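Local coordinates for 2-hydroxyhepta-2,4-diene-1, 7-dioateisomerase (Mycobacterium abscessus, PDB 3R6O), which probably catalyses the isomerisation of 2-hydroxyhepta-2,4-diene-1,7-dioate as a magnesium-binding member of the fumarylacetoacetate hydrolase (FAH) family, at residues 132-137 with 212-217; 154-159 with 191-196. All blocks are in the same frame, centred on the assembly; numbering follows the deposited sequence.

Contact 1: 132-137 with 212-217; sequences FMKSPT and RGKGYP
The aliphatic end of Lys214 lies over one face of the Phe132 ring, its CE 4.0 Å from the ring centroid and displaced toward the rim beside CD2. This CH-pi contact joins strand 130-134, an outermost strand, within this chain, of the large mixed sheet in the FAH-family fold, to helix 210-214, next to the magnesium site. Lys214 runs extended as far as CE and bends only at its last torsion (chi4 -59°), where the ammonium group turns to OD2 of Asp189, a magnesium ligand, and to the hydroxyl of Thr191. Lys134 follows a different course. Bent at both chi3 and chi4, it folds its tip back across the base of Lys214, and its NZ donates to the backbone O of Lys214 over 2.9 Å, in the carbonyl plane and on a lone pair. The same NZ forms a salt bridge with OD1 of Asp189. That shared anion would probably offset part of the charge of two ammonium groups whose NZ atoms, in Lys134 and Lys214, are 5.4 Å apart. Farther along, the chains run side by side, and CB of Ser135 packs 3.5 Å from the O of Gly215, while its hydroxyl bonds to Gln105 of the second subunit. Thr137 OG1, also bonded to Ala273 O of the second subunit, accepts a hydrogen bond of 2.6 Å from a water that donates in turn to Gly215 O.

Contact 2: 154-159 with 191-196; sequences ALDYEI and TARDVA
Ala154 receives the first turn of helix 193-196: its O accepts from the backbone N of Arg193 at 2.9 Å, and its methyl rests against the carboxylate of Asp194, which bonds to Ser152 and His153. At Leu155 the side chain rises on the same face of the sheet as Ala192, and its CD1 packs 4.1 Å from the CB of Ala192. Asp156 then closes a hydrogen-bonded pair with Thr191, its N giving a nearly straight 2.7 Å bond to Thr191 O and its O taking one from Thr191 N. Strands 155-165 and 181-192 are antiparallel neighbours within the large mixed sheet of the FAH-family fold, and here the second strand passes directly into a helix, with Ala192 at the N-cap. The Asp156 side chain begins a salt-bridge network with Arg193. Asp156 OD2 takes both NE and NH2 of Arg193 side-on, NE at 2.7 Å on the anti lone pair and NH2 from above the carboxylate plane; the two flat groups stand 80° apart. OD1 of Asp156 is held by the N of Tyr157 and by Gly289. The Tyr157 hydroxyl is hydrogen-bonded to Gly287 O and to Arg249 NH1. Glu158, a known magnesium-binding residue, although in this chain Glu160 and Asp189 hold the ion, stretches out beyond CG (chi2 -175°) to meet Arg193 from the opposite direction. Its OE2 receives NH2 of Arg193 at 3.0 Å with an N-H...O angle of 173°, in the guanidinium plane but above that of the carboxylate.

In the fold
Contact 2 is the more buried of the two, and the second subunit does not touch its segments, whereas contact 1 is partly buried and both its segments pack against the second subunit. Both reach the same large sheet, contact 1 through a strand at its margin and contact 2 through two interior neighbours. Contact 1 relies on lysine chains, a ring face and a bridging water; contact 2 on strand pairing and an arginine set between two carboxylates. Along the chain, contact 2 is nested within the loop that contact 1 closes, and the two touch where Gly213 O meets Ala192 N and Gly213 packs on Val195. Lys134 and Lys214 of contact 1 and Glu158 of contact 2 lie close to the magnesium site.

Contact 1: 132-137 with 212-217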
loop_
_atom_site.group_PDB
_atom_site.type_symbol
_atom_site.label_atom_id
_atom_site.label_comp_id
_atom_site.label_asym_id
_atom_site.label_seq_id
_atom_site.Cartn_x
_atom_site.Cartn_y
_atom_site.Cartn_z
ATOM N N PHE A 132 -6.153 5.953 6.634
ATOM C CA PHE A 132 -6.435 5.550 5.246
ATOM C C PHE A 132 -5.166 5.139 4.588
ATOM O O PHE A 132 -4.080 5.483 5.077
ATOM C CB PHE A 132 -7.014 6.691 4.401
ATOM C CG PHE A 132 -8.295 7.238 4.942
ATOM C CD1 PHE A 132 -9.382 6.415 5.063
ATOM C CD2 PHE A 132 -8.382 8.556 5.376
ATOM C CE1 PHE A 132 -10.605 6.884 5.616
ATOM C CE2 PHE A 132 -9.594 9.031 5.939
ATOM C CZ PHE A 132 -10.691 8.186 6.051
ATOM N N MET A 133 -5.314 4.438 3.448
ATOM C CA MET A 133 -4.182 4.091 2.618
ATOM C C MET A 133 -4.466 4.515 1.173
ATOM O O MET A 133 -5.548 4.248 0.627
ATOM C CB MET A 133 -3.828 2.597 2.721
ATOM C CG MET A 133 -2.294 2.370 2.932
ATOM S SD MET A 133 -1.821 0.673 3.149
ATOM C CE MET A 133 -2.899 0.220 4.445
ATOM N N LYS A 134 -3.492 5.203 0.580
ATOM C CA LYS A 134 -3.450 5.497 -0.852
ATOM C C LYS A 134 -2.595 4.504 -1.649
ATOM O O LYS A 134 -1.497 4.208 -1.252
ATOM C CB LYS A 134 -2.847 6.895 -1.065
ATOM C CG LYS A 134 -3.794 7.970 -0.457
ATOM C CD LYS A 134 -3.364 9.347 -0.820
ATOM C CE LYS A 134 -3.826 9.832 -2.167
ATOM N NZ LYS A 134 -5.290 10.295 -2.189
ATOM N N SER A 135 -3.067 4.070 -2.812
ATOM C CA SER A 135 -2.255 3.219 -3.672
ATOM C C SER A 135 -0.942 3.922 -3.980
ATOM O O SER A 135 -0.963 5.128 -4.291
ATOM C CB SER A 135 -2.980 2.955 -4.977
ATOM O OG SER A 135 -2.202 2.165 -5.827
ATOM N N PRO A 136 0.191 3.205 -3.854
ATOM C CA PRO A 136 1.458 3.881 -4.237
ATOM C C PRO A 136 1.461 4.381 -5.675
ATOM O O PRO A 136 2.217 5.310 -6.012
ATOM C CB PRO A 136 2.541 2.791 -4.043
ATOM C CG PRO A 136 1.946 1.790 -3.180
ATOM C CD PRO A 136 0.431 1.839 -3.346
ATOM N N THR A 137 0.628 3.816 -6.538
ATOM C CA THR A 137 0.638 4.272 -7.946
ATOM C C THR A 137 -0.208 5.538 -8.162
ATOM O O THR A 137 -0.406 5.954 -9.303
ATOM C CB THR A 137 0.194 3.187 -8.902
ATOM O OG1 THR A 137 -1.081 2.670 -8.517
ATOM C CG2 THR A 137 1.263 2.042 -8.936
ATOM N N ARG A 212 -10.651 2.889 -3.198
ATOM C CA ARG A 212 -11.008 3.291 -4.567
ATOM C C ARG A 212 -10.997 4.809 -4.761
ATOM O O ARG A 212 -10.380 5.318 -5.713
ATOM C CB ARG A 212 -12.374 2.718 -4.985
ATOM C CG ARG A 212 -12.689 2.888 -6.463
ATOM C CD ARG A 212 -13.986 2.216 -6.808
ATOM N NE ARG A 212 -13.821 0.766 -6.923
ATOM C CZ ARG A 212 -14.804 -0.120 -6.871
ATOM N NH1 ARG A 212 -14.524 -1.425 -7.041
ATOM N NH2 ARG A 212 -16.056 0.264 -6.591
ATOM N N GLY A 213 -11.634 5.507 -3.827
ATOM C CA GLY A 213 -11.768 6.955 -3.913
ATOM C C GLY A 213 -10.480 7.749 -3.776
ATOM O O GLY A 213 -10.361 8.837 -4.289
ATOM N N LYS A 214 -9.502 7.172 -3.113
ATOM C CA LYS A 214 -8.264 7.862 -2.881
ATOM C C LYS A 214 -7.123 7.332 -3.730
ATOM O O LYS A 214 -5.984 7.790 -3.576
ATOM C CB LYS A 214 -7.914 7.742 -1.409
ATOM C CG LYS A 214 -8.713 8.674 -0.504
ATOM C CD LYS A 214 -8.384 8.474 0.964
ATOM C CE LYS A 214 -9.256 9.353 1.886
ATOM N NZ LYS A 214 -9.088 10.815 1.582
ATOM N N GLY A 215 -7.392 6.317 -4.537
ATOM C CA GLY A 215 -6.307 5.500 -5.108
ATOM C C GLY A 215 -5.965 5.612 -6.597
ATOM O O GLY A 215 -5.049 4.910 -7.085
ATOM N N TYR A 216 -6.700 6.419 -7.334
ATOM C CA TYR A 216 -6.483 6.528 -8.791
ATOM C C TYR A 216 -5.100 7.142 -9.094
ATOM O O TYR A 216 -4.633 7.947 -8.286
ATOM C CB TYR A 216 -7.506 7.455 -9.373
ATOM C CG TYR A 216 -8.910 6.894 -9.562
ATOM C CD1 TYR A 216 -9.293 6.379 -10.790
ATOM C CD2 TYR A 216 -9.843 6.915 -8.538
ATOM C CE1 TYR A 216 -10.573 5.942 -11.017
ATOM C CE2 TYR A 216 -11.175 6.452 -8.772
ATOM C CZ TYR A 216 -11.495 5.974 -10.008
ATOM O OH TYR A 216 -12.749 5.511 -10.313
ATOM N N PRO A 217 -4.532 6.888 -10.291
ATOM C CA PRO A 217 -3.352 7.660 -10.690
ATOM C C PRO A 217 -3.594 9.163 -10.605
ATOM O O PRO A 217 -4.679 9.626 -10.933
ATOM C CB PRO A 217 -3.150 7.262 -12.148
ATOM C CG PRO A 217 -3.761 5.862 -12.243
ATOM C CD PRO A 217 -4.994 6.017 -11.392
HETATM O O HOH W 1 -3.250 3.988 -9.078
#

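Contact 2: 154-159 with 191-196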
loop_
_atom_site.group_PDB
_atom_site.type_symbol
_atom_site.label_atom_id
_atom_site.label_comp_id
_atom_site.label_asym_id
_atom_site.label_seq_id
_atom_site.Cartn_x
_atom_site.Cartn_y
_atom_site.Cartn_z
ATOM N N ALA A 154 -17.242 14.340 -8.372
ATOM C CA ALA A 154 -17.071 14.988 -7.070
ATOM C C ALA A 154 -15.651 14.814 -6.598
ATOM O O ALA A 154 -15.415 14.197 -5.572
ATOM C CB ALA A 154 -18.055 14.414 -6.049
ATOM N N LEU A 155 -14.709 15.368 -7.361
ATOM C CA LEU A 155 -13.295 15.272 -7.054
ATOM C C LEU A 155 -12.850 16.383 -6.120
ATOM O O LEU A 155 -12.977 17.584 -6.446
ATOM C CB LEU A 155 -12.446 15.321 -8.337
ATOM C CG LEU A 155 -10.975 14.912 -8.163
ATOM C CD1 LEU A 155 -10.889 13.454 -7.791
ATOM C CD2 LEU A 155 -10.174 15.230 -9.439
ATOM N N ASP A 156 -12.344 15.984 -4.951
ATOM C CA ASP A 156 -11.929 16.940 -3.940
ATOM C C ASP A 156 -10.397 17.012 -3.772
ATOM O O ASP A 156 -9.675 16.056 -4.055
ATOM C CB ASP A 156 -12.594 16.609 -2.603
ATOM C CG ASP A 156 -13.030 17.840 -1.850
ATOM O OD1 ASP A 156 -12.617 18.949 -2.234
ATOM O OD2 ASP A 156 -13.804 17.693 -0.861
ATOM N N TYR A 157 -9.959 18.149 -3.251
ATOM C CA TYR A 157 -8.577 18.477 -2.897
ATOM C C TYR A 157 -8.413 18.503 -1.371
ATOM O O TYR A 157 -9.353 18.815 -0.629
ATOM C CB TYR A 157 -8.197 19.855 -3.499
ATOM C CG TYR A 157 -9.206 20.912 -3.094
ATOM C CD1 TYR A 157 -9.058 21.620 -1.902
ATOM C CD2 TYR A 157 -10.366 21.117 -3.845
ATOM C CE1 TYR A 157 -10.039 22.563 -1.486
ATOM C CE2 TYR A 157 -11.355 22.050 -3.449
ATOM C CZ TYR A 157 -11.191 22.760 -2.252
ATOM O OH TYR A 157 -12.150 23.703 -1.854
ATOM N N GLU A 158 -7.209 18.151 -0.914
ATOM C CA GLU A 158 -6.879 18.143 0.499
ATOM C C GLU A 158 -5.382 18.376 0.652
ATOM O O GLU A 158 -4.625 17.417 0.549
ATOM C CB GLU A 158 -7.188 16.797 1.096
ATOM C CG GLU A 158 -8.603 16.335 0.932
ATOM C CD GLU A 158 -8.869 15.036 1.664
ATOM O OE1 GLU A 158 -8.141 14.082 1.476
ATOM O OE2 GLU A 158 -9.827 14.963 2.453
ATOM N N ILE A 159 -4.980 19.613 0.885
ATOM C CA ILE A 159 -3.565 19.934 1.136
ATOM C C ILE A 159 -3.112 19.360 2.470
ATOM O O ILE A 159 -3.779 19.490 3.474
ATOM C CB ILE A 159 -3.278 21.448 1.047
ATOM C CG1 ILE A 159 -1.764 21.703 0.974
ATOM C CG2 ILE A 159 -3.970 22.278 2.212
ATOM C CD1 ILE A 159 -1.423 23.240 0.769
ATOM N N THR A 191 -9.271 13.002 -3.545
ATOM C CA THR A 191 -10.305 12.035 -3.180
ATOM C C THR A 191 -11.553 12.262 -4.052
ATOM O O THR A 191 -12.001 13.390 -4.216
ATOM C CB THR A 191 -10.689 12.185 -1.701
ATOM O OG1 THR A 191 -9.526 11.998 -0.894
ATOM C CG2 THR A 191 -11.745 11.121 -1.299
ATOM N N ALA A 192 -12.061 11.190 -4.640
ATOM C CA ALA A 192 -13.257 11.201 -5.445
ATOM C C ALA A 192 -14.354 10.796 -4.473
ATOM O O ALA A 192 -14.501 9.619 -4.165
ATOM C CB ALA A 192 -13.138 10.190 -6.591
ATOM N N ARG A 193 -15.099 11.776 -3.966
ATOM C CA ARG A 193 -15.939 11.541 -2.788
ATOM C C ARG A 193 -17.160 10.692 -3.107
ATOM O O ARG A 193 -17.679 9.985 -2.222
ATOM C CB ARG A 193 -16.363 12.870 -2.150
ATOM C CG ARG A 193 -15.190 13.606 -1.626
ATOM C CD ARG A 193 -15.407 14.237 -0.281
ATOM N NE ARG A 193 -14.302 15.138 0.020
ATOM C CZ ARG A 193 -13.168 14.814 0.645
ATOM N NH1 ARG A 193 -12.949 13.577 1.087
ATOM N NH2 ARG A 193 -12.251 15.757 0.867
ATOM N N ASP A 194 -17.620 10.779 -4.355
ATOM C CA ASP A 194 -18.764 9.994 -4.833
ATOM C C ASP A 194 -18.381 8.534 -5.045
ATOM O O ASP A 194 -19.167 7.646 -4.776
ATOM C CB ASP A 194 -19.393 10.596 -6.083
ATOM C CG ASP A 194 -18.397 10.888 -7.234
ATOM O OD1 ASP A 194 -17.158 10.955 -7.080
ATOM O OD2 ASP A 194 -18.928 11.162 -8.328
ATOM N N VAL A 195 -17.149 8.288 -5.479
ATOM C CA VAL A 195 -16.625 6.932 -5.546
ATOM C C VAL A 195 -16.392 6.337 -4.143
ATOM O O VAL A 195 -16.588 5.159 -3.913
ATOM C CB VAL A 195 -15.305 6.929 -6.329
ATOM C CG1 VAL A 195 -14.657 5.574 -6.210
ATOM C CG2 VAL A 195 -15.568 7.342 -7.819
ATOM N N ALA A 196 -15.888 7.168 -3.246
ATOM C CA ALA A 196 -15.585 6.781 -1.882
ATOM C C ALA A 196 -16.829 6.437 -1.078
ATOM O O ALA A 196 -16.772 5.553 -0.248
ATOM C CB ALA A 196 -14.830 7.893 -1.186
HETATM O O HOH W 2 -11.305 11.928 3.137
#